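Local coordinates for phosphoglycerol transferase GacH (Streptococcus pyogenes MGAS5005, PDB 6DGM), which probably transfers glycerol phosphate, as sn-glycerol-1-phosphate, to streptococcal rhamnose polysaccharides, through an extracellular manganese-binding domain of the sulfatase/lipoteichoic acid synthase type, at residues S48-V58 with L272-A280; W212-E223 with N234-F244. All blocks are in the same frame, centred on the assembly; numbering follows the deposited sequence.

Contact 1: residues S48-V58 with L272-A280; sequences SLSDPDRVSNV and LPGLYPDSA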
loop_
_atom_site.group_PDB
_atom_site.type_symbol
_atom_site.label_atom_id
_atom_site.label_comp_id
_atom_site.label_asym_id
_atom_site.label_seq_id
_atom_site.Cartn_x
_atom_site.Cartn_y
_atom_site.Cartn_z
ATOM N N SER A 48 7.000 -8.729 -0.913
ATOM C CA SER A 48 6.816 -9.953 -1.679
ATOM C C SER A 48 5.758 -10.887 -1.110
ATOM O O SER A 48 5.737 -12.065 -1.471
ATOM C CB SER A 48 8.149 -10.699 -1.846
ATOM O OG SER A 48 9.034 -9.977 -2.674
ATOM N N LEU A 49 4.847 -10.415 -0.266
ATOM C CA LEU A 49 3.866 -11.308 0.338
ATOM C C LEU A 49 2.670 -11.575 -0.578
ATOM O O LEU A 49 1.927 -10.664 -0.950
ATOM C CB LEU A 49 3.395 -10.762 1.686
ATOM C CG LEU A 49 2.424 -11.722 2.389
ATOM C CD1 LEU A 49 2.732 -11.794 3.864
ATOM C CD2 LEU A 49 0.970 -11.330 2.156
ATOM N N SER A 50 2.429 -12.847 -0.869
ATOM C CA SER A 50 1.281 -13.212 -1.683
ATOM C C SER A 50 1.039 -14.706 -1.525
ATOM O O SER A 50 1.971 -15.513 -1.644
ATOM C CB SER A 50 1.517 -12.848 -3.155
ATOM O OG SER A 50 0.309 -12.945 -3.903
ATOM N N ASP A 51 -0.212 -15.070 -1.277
ATOM C CA ASP A 51 -0.556 -16.444 -0.965
ATOM C C ASP A 51 -0.205 -17.346 -2.132
ATOM O O ASP A 51 -0.784 -17.197 -3.209
ATOM C CB ASP A 51 -2.054 -16.534 -0.694
ATOM C CG ASP A 51 -2.477 -17.877 -0.133
ATOM O OD1 ASP A 51 -1.687 -18.846 -0.157
ATOM O OD2 ASP A 51 -3.629 -17.965 0.340
ATOM N N PRO A 52 0.713 -18.300 -1.966
ATOM C CA PRO A 52 1.022 -19.204 -3.086
ATOM C C PRO A 52 -0.145 -20.080 -3.516
ATOM O O PRO A 52 -0.131 -20.608 -4.637
ATOM C CB PRO A 52 2.207 -20.034 -2.573
ATOM C CG PRO A 52 2.258 -19.830 -1.100
ATOM C CD PRO A 52 1.529 -18.567 -0.766
ATOM N N ASP A 53 -1.166 -20.235 -2.669
ATOM C CA ASP A 53 -2.320 -21.050 -3.019
ATOM C C ASP A 53 -3.076 -20.510 -4.225
ATOM O O ASP A 53 -3.822 -21.265 -4.858
ATOM C CB ASP A 53 -3.255 -21.136 -1.811
ATOM C CG ASP A 53 -4.391 -22.111 -2.021
ATOM O OD1 ASP A 53 -4.288 -22.969 -2.929
ATOM O OD2 ASP A 53 -5.391 -22.014 -1.278
ATOM N N ARG A 54 -2.904 -19.231 -4.570
ATOM C CA ARG A 54 -3.567 -18.679 -5.743
ATOM C C ARG A 54 -2.827 -18.986 -7.038
ATOM O O ARG A 54 -3.360 -18.727 -8.122
ATOM C CB ARG A 54 -3.700 -17.154 -5.647
ATOM C CG ARG A 54 -4.899 -16.672 -4.905
ATOM C CD ARG A 54 -5.166 -15.196 -5.206
ATOM N NE ARG A 54 -4.032 -14.351 -4.876
ATOM C CZ ARG A 54 -3.701 -14.012 -3.636
ATOM N NH1 ARG A 54 -4.417 -14.458 -2.603
ATOM N NH2 ARG A 54 -2.662 -13.227 -3.423
ATOM N N VAL A 55 -1.597 -19.476 -6.958
ATOM C CA VAL A 55 -0.849 -19.857 -8.150
ATOM C C VAL A 55 -1.285 -21.257 -8.552
ATOM O O VAL A 55 -1.049 -22.225 -7.820
ATOM C CB VAL A 55 0.664 -19.770 -7.899
ATOM C CG1 VAL A 55 1.416 -20.039 -9.176
ATOM C CG2 VAL A 55 0.995 -18.390 -7.339
ATOM N N SER A 56 -1.902 -21.366 -9.738
ATOM C CA SER A 56 -2.688 -22.544 -10.094
ATOM C C SER A 56 -1.889 -23.838 -9.977
ATOM O O SER A 56 -2.396 -24.850 -9.474
ATOM C CB SER A 56 -3.216 -22.408 -11.531
ATOM O OG SER A 56 -3.959 -21.218 -11.707
ATOM N N ASN A 57 -0.665 -23.855 -10.493
ATOM C CA ASN A 57 0.062 -25.112 -10.620
ATOM C C ASN A 57 0.964 -25.410 -9.434
ATOM O O ASN A 57 1.811 -26.306 -9.529
ATOM C CB ASN A 57 0.870 -25.144 -11.916
ATOM C CG ASN A 57 -0.003 -25.264 -13.137
ATOM O OD1 ASN A 57 -1.130 -25.753 -13.068
ATOM N ND2 ASN A 57 0.521 -24.835 -14.270
ATOM N N VAL A 58 0.771 -24.721 -8.324
ATOM C CA VAL A 58 1.595 -24.868 -7.123
ATOM C C VAL A 58 0.847 -25.707 -6.105
ATOM O O VAL A 58 -0.379 -25.586 -5.958
ATOM C CB VAL A 58 1.924 -23.474 -6.539
ATOM C CG1 VAL A 58 2.195 -23.543 -5.035
ATOM C CG2 VAL A 58 3.099 -22.880 -7.275
ATOM N N LEU A 272 4.174 -10.222 -6.243
ATOM C CA LEU A 272 4.564 -11.607 -6.024
ATOM C C LEU A 272 6.087 -11.712 -5.974
ATOM O O LEU A 272 6.792 -10.907 -6.592
ATOM C CB LEU A 272 4.051 -12.490 -7.163
ATOM C CG LEU A 272 2.677 -13.123 -6.955
ATOM C CD1 LEU A 272 1.549 -12.108 -7.044
ATOM C CD2 LEU A 272 2.446 -14.255 -7.923
ATOM N N PRO A 273 6.616 -12.711 -5.269
ATOM C CA PRO A 273 8.051 -13.003 -5.374
ATOM C C PRO A 273 8.397 -13.451 -6.783
ATOM O O PRO A 273 7.619 -14.146 -7.441
ATOM C CB PRO A 273 8.243 -14.146 -4.383
ATOM C CG PRO A 273 6.921 -14.865 -4.410
ATOM C CD PRO A 273 5.899 -13.751 -4.500
ATOM N N GLY A 274 9.598 -13.074 -7.240
ATOM C CA GLY A 274 10.016 -13.397 -8.587
ATOM C C GLY A 274 10.649 -14.772 -8.641
ATOM O O GLY A 274 11.850 -14.913 -8.924
ATOM N N LEU A 275 9.866 -15.791 -8.309
ATOM C CA LEU A 275 10.371 -17.151 -8.350
ATOM C C LEU A 275 9.563 -18.094 -9.219
ATOM O O LEU A 275 10.027 -19.213 -9.461
ATOM C CB LEU A 275 10.467 -17.752 -6.938
ATOM C CG LEU A 275 9.168 -17.824 -6.117
ATOM C CD1 LEU A 275 8.318 -19.031 -6.452
ATOM C CD2 LEU A 275 9.512 -17.793 -4.628
ATOM N N TYR A 276 8.383 -17.672 -9.707
ATOM C CA TYR A 276 7.546 -18.575 -10.476
ATOM C C TYR A 276 7.813 -18.405 -11.967
ATOM O O TYR A 276 7.929 -17.276 -12.450
ATOM C CB TYR A 276 6.074 -18.239 -10.256
ATOM C CG TYR A 276 5.559 -18.272 -8.838
ATOM C CD1 TYR A 276 5.197 -19.478 -8.249
ATOM C CD2 TYR A 276 5.392 -17.102 -8.100
ATOM C CE1 TYR A 276 4.699 -19.528 -6.972
ATOM C CE2 TYR A 276 4.893 -17.138 -6.800
ATOM C CZ TYR A 276 4.552 -18.363 -6.237
ATOM O OH TYR A 276 4.036 -18.403 -4.953
ATOM N N PRO A 277 7.878 -19.501 -12.717
ATOM C CA PRO A 277 7.802 -19.395 -14.178
ATOM C C PRO A 277 6.383 -19.062 -14.605
ATOM O O PRO A 277 5.416 -19.316 -13.882
ATOM C CB PRO A 277 8.216 -20.790 -14.656
ATOM C CG PRO A 277 7.777 -21.686 -13.557
ATOM C CD PRO A 277 7.931 -20.900 -12.262
ATOM N N ASP A 278 6.253 -18.475 -15.799
ATOM C CA ASP A 278 4.926 -18.111 -16.285
ATOM C C ASP A 278 3.998 -19.318 -16.345
ATOM O O ASP A 278 2.782 -19.175 -16.164
ATOM C CB ASP A 278 5.004 -17.444 -17.656
ATOM C CG ASP A 278 5.381 -15.968 -17.580
ATOM O OD1 ASP A 278 5.463 -15.401 -16.474
ATOM O OD2 ASP A 278 5.598 -15.384 -18.667
ATOM N N SER A 279 4.542 -20.508 -16.592
ATOM C CA SER A 279 3.710 -21.700 -16.669
ATOM C C SER A 279 2.944 -21.943 -15.370
ATOM O O SER A 279 1.885 -22.580 -15.393
ATOM C CB SER A 279 4.597 -22.907 -16.958
ATOM O OG SER A 279 5.403 -23.173 -15.833
ATOM N N ALA A 280 3.474 -21.470 -14.241
ATOM C CA ALA A 280 2.831 -21.685 -12.946
ATOM C C ALA A 280 1.399 -21.162 -12.917
ATOM O O ALA A 280 0.569 -21.684 -12.171
ATOM C CB ALA A 280 3.627 -21.010 -11.830
HETATM O O HOH W 1 3.006 -16.017 -4.230
HETATM O O HOH W 2 3.891 -24.792 -14.126
#
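Val-55 lies over the ring of Tyr-276 where two loops of the alkaline-phosphatase-like sulfatase fold run together, one following strand 40-46 and the other strand 263-269. Both start beside the manganese site, directly after Glu-47 and His-271. The packed part is built round the tyrosine. Val-55 CG2 makes a CH-pi contact 4.1 Å from the centroid of the Tyr-276 ring, 25° off the normal and displaced toward the CZ side, while Leu-275 CD1 of the same loop lies over the centre of the opposite face. Val-58 CG2 comes to the ring edge, 3.7 Å from Tyr-276 CE1, so the ring is held on both faces and along one edge. The two methyls of Val-55 divide the work: CG1, anti to the backbone N (chi1 -175°), turns to Ala-280 CB at 3.6 Å, leaving CG2, beside that N, for the tyrosine. At the phenol end, Tyr-276 OH sits against Pro-52 CB and shares a water with Ser-50 O, which accepts from it at 2.8 Å. Nearer the metal, Leu-272 CD1 packs against the Ser-50 side chain, and Pro-273 CD rests on Ser-48 O. Ser-48 N is also hydrogen-bonded to the manganese ligand Asp-270. The solvent side is polar and sparser. There the type I turn Val-55 to Val-58 meets the 3-10 segment beginning at Asp-278, and the exposed Ser-279 hydroxyl is hydrogen-bonded to a second water, which Asn-57 ND2 reaches only weakly. Asn-57 reaches two successive carbonyls: its ND2 makes a weak, bent bond to Ser-279 O, whereas its backbone N gives a straighter one to Ala-280 O, 3.0 Å long at 156° and in the carbonyl plane.

Contact 2: residues W212-E223 with N234-F244; sequences WSSDYPEEIVAE and NLTSYARLLSF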
loop_
_atom_site.group_PDB
_atom_site.type_symbol
_atom_site.label_atom_id
_atom_site.label_comp_id
_atom_site.label_asym_id
_atom_site.label_seq_id
_atom_site.Cartn_x
_atom_site.Cartn_y
_atom_site.Cartn_z
ATOM N N TRP A 212 15.761 -16.106 -0.981
ATOM C CA TRP A 212 15.047 -16.743 0.122
ATOM C C TRP A 212 15.866 -17.919 0.630
ATOM O O TRP A 212 16.266 -18.787 -0.151
ATOM C CB TRP A 212 13.669 -17.230 -0.349
ATOM C CG TRP A 212 12.921 -16.138 -1.019
ATOM C CD1 TRP A 212 12.251 -15.131 -0.413
ATOM C CD2 TRP A 212 12.812 -15.903 -2.435
ATOM N NE1 TRP A 212 11.716 -14.283 -1.353
ATOM C CE2 TRP A 212 12.055 -14.730 -2.601
ATOM C CE3 TRP A 212 13.291 -16.569 -3.570
ATOM C CZ2 TRP A 212 11.751 -14.210 -3.859
ATOM C CZ3 TRP A 212 12.992 -16.051 -4.823
ATOM C CH2 TRP A 212 12.228 -14.885 -4.953
ATOM N N SER A 213 16.137 -17.944 1.931
ATOM C CA SER A 213 16.965 -18.996 2.522
ATOM C C SER A 213 16.323 -19.418 3.831
ATOM O O SER A 213 16.321 -18.646 4.792
ATOM C CB SER A 213 18.386 -18.495 2.777
ATOM O OG SER A 213 19.272 -19.550 3.155
ATOM N N SER A 214 15.787 -20.631 3.871
ATOM C CA SER A 214 15.172 -21.133 5.093
ATOM C C SER A 214 15.068 -22.643 5.020
ATOM O O SER A 214 14.512 -23.178 4.060
ATOM C CB SER A 214 13.776 -20.522 5.278
ATOM O OG SER A 214 13.229 -20.949 6.513
ATOM N N ASP A 215 15.591 -23.330 6.042
ATOM C CA ASP A 215 15.497 -24.775 6.124
ATOM C C ASP A 215 14.368 -25.261 7.009
ATOM O O ASP A 215 14.057 -26.456 6.970
ATOM C CB ASP A 215 16.826 -25.346 6.632
ATOM C CG ASP A 215 17.876 -25.355 5.546
ATOM O OD1 ASP A 215 17.635 -26.075 4.565
ATOM O OD2 ASP A 215 18.865 -24.596 5.628
ATOM N N TYR A 216 13.735 -24.379 7.780
ATOM C CA TYR A 216 12.726 -24.782 8.750
ATOM C C TYR A 216 11.592 -23.774 8.720
ATOM O O TYR A 216 11.817 -22.592 8.445
ATOM C CB TYR A 216 13.342 -24.874 10.163
ATOM C CG TYR A 216 14.576 -25.747 10.144
ATOM C CD1 TYR A 216 14.468 -27.120 10.031
ATOM C CD2 TYR A 216 15.852 -25.193 10.171
ATOM C CE1 TYR A 216 15.563 -27.914 9.959
ATOM C CE2 TYR A 216 16.965 -25.991 10.108
ATOM C CZ TYR A 216 16.821 -27.349 10.001
ATOM O OH TYR A 216 17.928 -28.154 9.929
ATOM N N PRO A 217 10.351 -24.216 8.974
ATOM C CA PRO A 217 9.921 -25.579 9.326
ATOM C C PRO A 217 10.103 -26.589 8.193
ATOM O O PRO A 217 9.602 -26.368 7.101
ATOM C CB PRO A 217 8.427 -25.401 9.631
ATOM C CG PRO A 217 8.262 -23.951 9.928
ATOM C CD PRO A 217 9.243 -23.248 9.059
ATOM N N GLU A 218 10.810 -27.692 8.460
ATOM C CA GLU A 218 11.132 -28.630 7.392
ATOM C C GLU A 218 9.895 -29.331 6.862
ATOM O O GLU A 218 9.901 -29.785 5.711
ATOM C CB GLU A 218 12.162 -29.657 7.863
ATOM C CG GLU A 218 11.701 -30.548 8.969
ATOM C CD GLU A 218 12.822 -31.482 9.414
ATOM O OE1 GLU A 218 12.816 -31.913 10.587
ATOM O OE2 GLU A 218 13.712 -31.756 8.579
ATOM N N GLU A 219 8.833 -29.415 7.665
ATOM C CA GLU A 219 7.606 -30.049 7.206
ATOM C C GLU A 219 6.911 -29.235 6.116
ATOM O O GLU A 219 6.067 -29.781 5.394
ATOM C CB GLU A 219 6.650 -30.281 8.377
ATOM C CG GLU A 219 6.256 -29.034 9.153
ATOM C CD GLU A 219 7.186 -28.725 10.336
ATOM O OE1 GLU A 219 8.380 -29.105 10.298
ATOM O OE2 GLU A 219 6.711 -28.091 11.312
ATOM N N ILE A 220 7.241 -27.958 5.978
ATOM C CA ILE A 220 6.668 -27.149 4.905
ATOM C C ILE A 220 7.478 -27.391 3.643
ATOM O O ILE A 220 8.670 -27.068 3.585
ATOM C CB ILE A 220 6.650 -25.659 5.270
ATOM C CG1 ILE A 220 5.697 -25.405 6.432
ATOM C CG2 ILE A 220 6.257 -24.813 4.048
ATOM C CD1 ILE A 220 5.765 -24.008 6.934
ATOM N N VAL A 221 6.840 -27.978 2.639
ATOM C CA VAL A 221 7.484 -28.253 1.361
ATOM C C VAL A 221 6.501 -27.844 0.272
ATOM O O VAL A 221 5.285 -27.969 0.429
ATOM C CB VAL A 221 7.906 -29.727 1.197
ATOM C CG1 VAL A 221 8.924 -30.114 2.270
ATOM C CG2 VAL A 221 6.720 -30.631 1.239
ATOM N N ALA A 222 7.037 -27.343 -0.830
ATOM C CA ALA A 222 6.204 -26.829 -1.904
ATOM C C ALA A 222 6.805 -27.265 -3.229
ATOM O O ALA A 222 8.018 -27.466 -3.355
ATOM C CB ALA A 222 6.072 -25.307 -1.844
ATOM N N GLU A 223 5.936 -27.454 -4.206
ATOM C CA GLU A 223 6.393 -27.790 -5.542
ATOM C C GLU A 223 5.411 -27.192 -6.531
ATOM O O GLU A 223 4.264 -26.888 -6.194
ATOM C CB GLU A 223 6.514 -29.298 -5.746
ATOM C CG GLU A 223 5.219 -30.050 -5.582
ATOM C CD GLU A 223 5.403 -31.545 -5.716
ATOM O OE1 GLU A 223 6.526 -32.029 -5.458
ATOM O OE2 GLU A 223 4.426 -32.232 -6.083
ATOM N N ASN A 234 13.262 -22.529 -4.158
ATOM C CA ASN A 234 12.906 -21.152 -3.846
ATOM C C ASN A 234 11.486 -21.052 -3.298
ATOM O O ASN A 234 11.239 -20.344 -2.318
ATOM C CB ASN A 234 13.041 -20.287 -5.094
ATOM C CG ASN A 234 14.460 -19.836 -5.338
ATOM O OD1 ASN A 234 15.246 -19.700 -4.415
ATOM N ND2 ASN A 234 14.795 -19.609 -6.596
ATOM N N LEU A 235 10.539 -21.751 -3.924
ATOM C CA LEU A 235 9.166 -21.700 -3.453
ATOM C C LEU A 235 9.058 -22.255 -2.041
ATOM O O LEU A 235 8.340 -21.697 -1.200
ATOM C CB LEU A 235 8.250 -22.473 -4.398
ATOM C CG LEU A 235 6.771 -22.561 -3.985
ATOM C CD1 LEU A 235 6.104 -21.186 -3.862
ATOM C CD2 LEU A 235 6.000 -23.452 -4.971
ATOM N N THR A 236 9.761 -23.362 -1.766
ATOM C CA THR A 236 9.737 -23.945 -0.427
ATOM C C THR A 236 10.329 -22.989 0.597
ATOM O O THR A 236 9.750 -22.783 1.668
ATOM C CB THR A 236 10.480 -25.281 -0.442
ATOM O OG1 THR A 236 9.734 -26.216 -1.224
ATOM C CG2 THR A 236 10.682 -25.838 0.987
ATOM N N SER A 237 11.498 -22.406 0.294
ATOM C CA SER A 237 12.115 -21.461 1.218
ATOM C C SER A 237 11.211 -20.258 1.460
ATOM O O SER A 237 11.077 -19.784 2.596
ATOM C CB SER A 237 13.447 -20.963 0.641
ATOM O OG SER A 237 14.325 -22.040 0.370
ATOM N N TYR A 238 10.621 -19.725 0.390
ATOM C CA TYR A 238 9.698 -18.601 0.514
ATOM C C TYR A 238 8.486 -18.965 1.365
ATOM O O TYR A 238 8.057 -18.172 2.215
ATOM C CB TYR A 238 9.260 -18.174 -0.885
ATOM C CG TYR A 238 8.120 -17.186 -0.913
ATOM C CD1 TYR A 238 8.355 -15.846 -0.681
ATOM C CD2 TYR A 238 6.821 -17.607 -1.179
ATOM C CE1 TYR A 238 7.300 -14.938 -0.704
ATOM C CE2 TYR A 238 5.772 -16.715 -1.219
ATOM C CZ TYR A 238 6.022 -15.382 -0.967
ATOM O OH TYR A 238 4.971 -14.484 -1.004
ATOM N N ALA A 239 7.904 -20.157 1.145
ATOM C CA ALA A 239 6.736 -20.561 1.921
ATOM C C ALA A 239 7.076 -20.691 3.405
ATOM O O ALA A 239 6.270 -20.316 4.270
ATOM C CB ALA A 239 6.150 -21.873 1.400
ATOM N N ARG A 240 8.254 -21.227 3.713
ATOM C CA ARG A 240 8.704 -21.302 5.097
ATOM C C ARG A 240 8.809 -19.910 5.704
ATOM O O ARG A 240 8.357 -19.675 6.827
ATOM C CB ARG A 240 10.042 -22.040 5.176
ATOM C CG ARG A 240 9.906 -23.515 4.908
ATOM C CD ARG A 240 11.249 -24.145 4.640
ATOM N NE ARG A 240 11.093 -25.586 4.474
ATOM C CZ ARG A 240 12.033 -26.403 4.028
ATOM N NH1 ARG A 240 13.222 -25.929 3.687
ATOM N NH2 ARG A 240 11.768 -27.695 3.902
ATOM N N LEU A 241 9.413 -18.969 4.970
ATOM C CA LEU A 241 9.525 -17.598 5.459
ATOM C C LEU A 241 8.153 -16.963 5.657
ATOM O O LEU A 241 7.930 -16.257 6.648
ATOM C CB LEU A 241 10.393 -16.783 4.499
ATOM C CG LEU A 241 11.877 -17.167 4.528
ATOM C CD1 LEU A 241 12.612 -16.496 3.373
ATOM C CD2 LEU A 241 12.534 -16.756 5.822
ATOM N N LEU A 242 7.204 -17.235 4.758
ATOM C CA LEU A 242 5.855 -16.713 4.951
ATOM C C LEU A 242 5.250 -17.207 6.259
ATOM O O LEU A 242 4.492 -16.477 6.918
ATOM C CB LEU A 242 4.926 -17.106 3.808
ATOM C CG LEU A 242 5.012 -16.324 2.509
ATOM C CD1 LEU A 242 3.813 -16.716 1.632
ATOM C CD2 LEU A 242 5.049 -14.820 2.686
ATOM N N SER A 243 5.532 -18.466 6.626
ATOM C CA SER A 243 4.950 -19.020 7.845
ATOM C C SER A 243 5.362 -18.216 9.077
ATOM O O SER A 243 4.567 -18.082 10.022
ATOM C CB SER A 243 5.314 -20.503 7.980
ATOM O OG SER A 243 6.606 -20.679 8.539
ATOM N N PHE A 244 6.591 -17.677 9.089
ATOM C CA PHE A 244 7.014 -16.820 10.197
ATOM C C PHE A 244 6.292 -15.482 10.139
ATOM O O PHE A 244 5.776 -14.990 11.148
ATOM C CB PHE A 244 8.533 -16.574 10.170
ATOM C CG PHE A 244 9.361 -17.779 10.508
ATOM C CD1 PHE A 244 9.550 -18.152 11.823
ATOM C CD2 PHE A 244 9.985 -18.519 9.509
ATOM C CE1 PHE A 244 10.323 -19.270 12.146
ATOM C CE2 PHE A 244 10.740 -19.639 9.826
ATOM C CZ PHE A 244 10.918 -20.012 11.143
HETATM O O HOH W 3 16.608 -17.405 -3.618
HETATM O O HOH W 4 15.973 -20.831 -1.954
HETATM O O HOH W 5 16.766 -22.257 1.537
#
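Arg-240 CG stands anti to its own carbonyl carbon (chi1 -71°), and the chain then runs extended from CG to NE, carrying the guanidinium off helix 229-257 into the loop 212-223. Several carbonyl oxygens converge on it there. NH1 gives the straightest bond, 3.1 Å to Ser-214 O, almost in the guanidinium plane; NE bonds to Ile-220 O at 3.0 Å, with that oxygen tilted 28° out of the plane. Weaker bonds run from NE to Pro-217 O and from NH2 to Glu-218 O and Ile-220 O. Thr-236 CG2 covers the centre of one guanidinium face, Asp-215 O the rim of the other. Thr-236 OG1, turned beside its backbone N, accepts from Ala-222 N at 2.9 Å where the loop becomes strand 222-224. Ala-222 CB packs on Leu-235 CG, and Ile-220 CD1 on Ser-243 CB. At the other end, Trp-212 offers a face to the edge of Tyr-238, a T-shaped pair with planes at 79°, while Asn-234 OD1 lies at the indole edge, 3.8 Å from CE3. Trp-212 NE1 is hydrogen-bonded to Asn-208 O. Waters join Asn-234 OD1 and Ser-237 OG, itself hydrogen-bonded to His-233 O, to the backbone of Trp-212 and Ser-214. One cation thus gathers the carbonyls of a loop with little regular structure, including the cis peptide bond before Pro-217 and the type I turn that follows, and their partial negative charges would favour the charged guanidinium.

Both contacts use helix 229-257: it is one partner of contact 2 and backs contact 1, where Leu-235 touches Tyr-276 and Val-58. They join directly at Tyr-238, whose OH probably bonds to Ser-48 O (2.6 Å) and Ser-50 N, and at Pro-273, packed on Trp-212. The antiparallel pair 58-60 and 222-224 links them a second time. Contact 1 is mostly buried, begins beside the manganese ion and relies on apolar packing round a tyrosine, with few direct bonds across it. Contact 2 buries more surface but lies farther out and is only partly buried; several carbonyls, one arginine and bridging waters fasten its partly exposed loop to the helix.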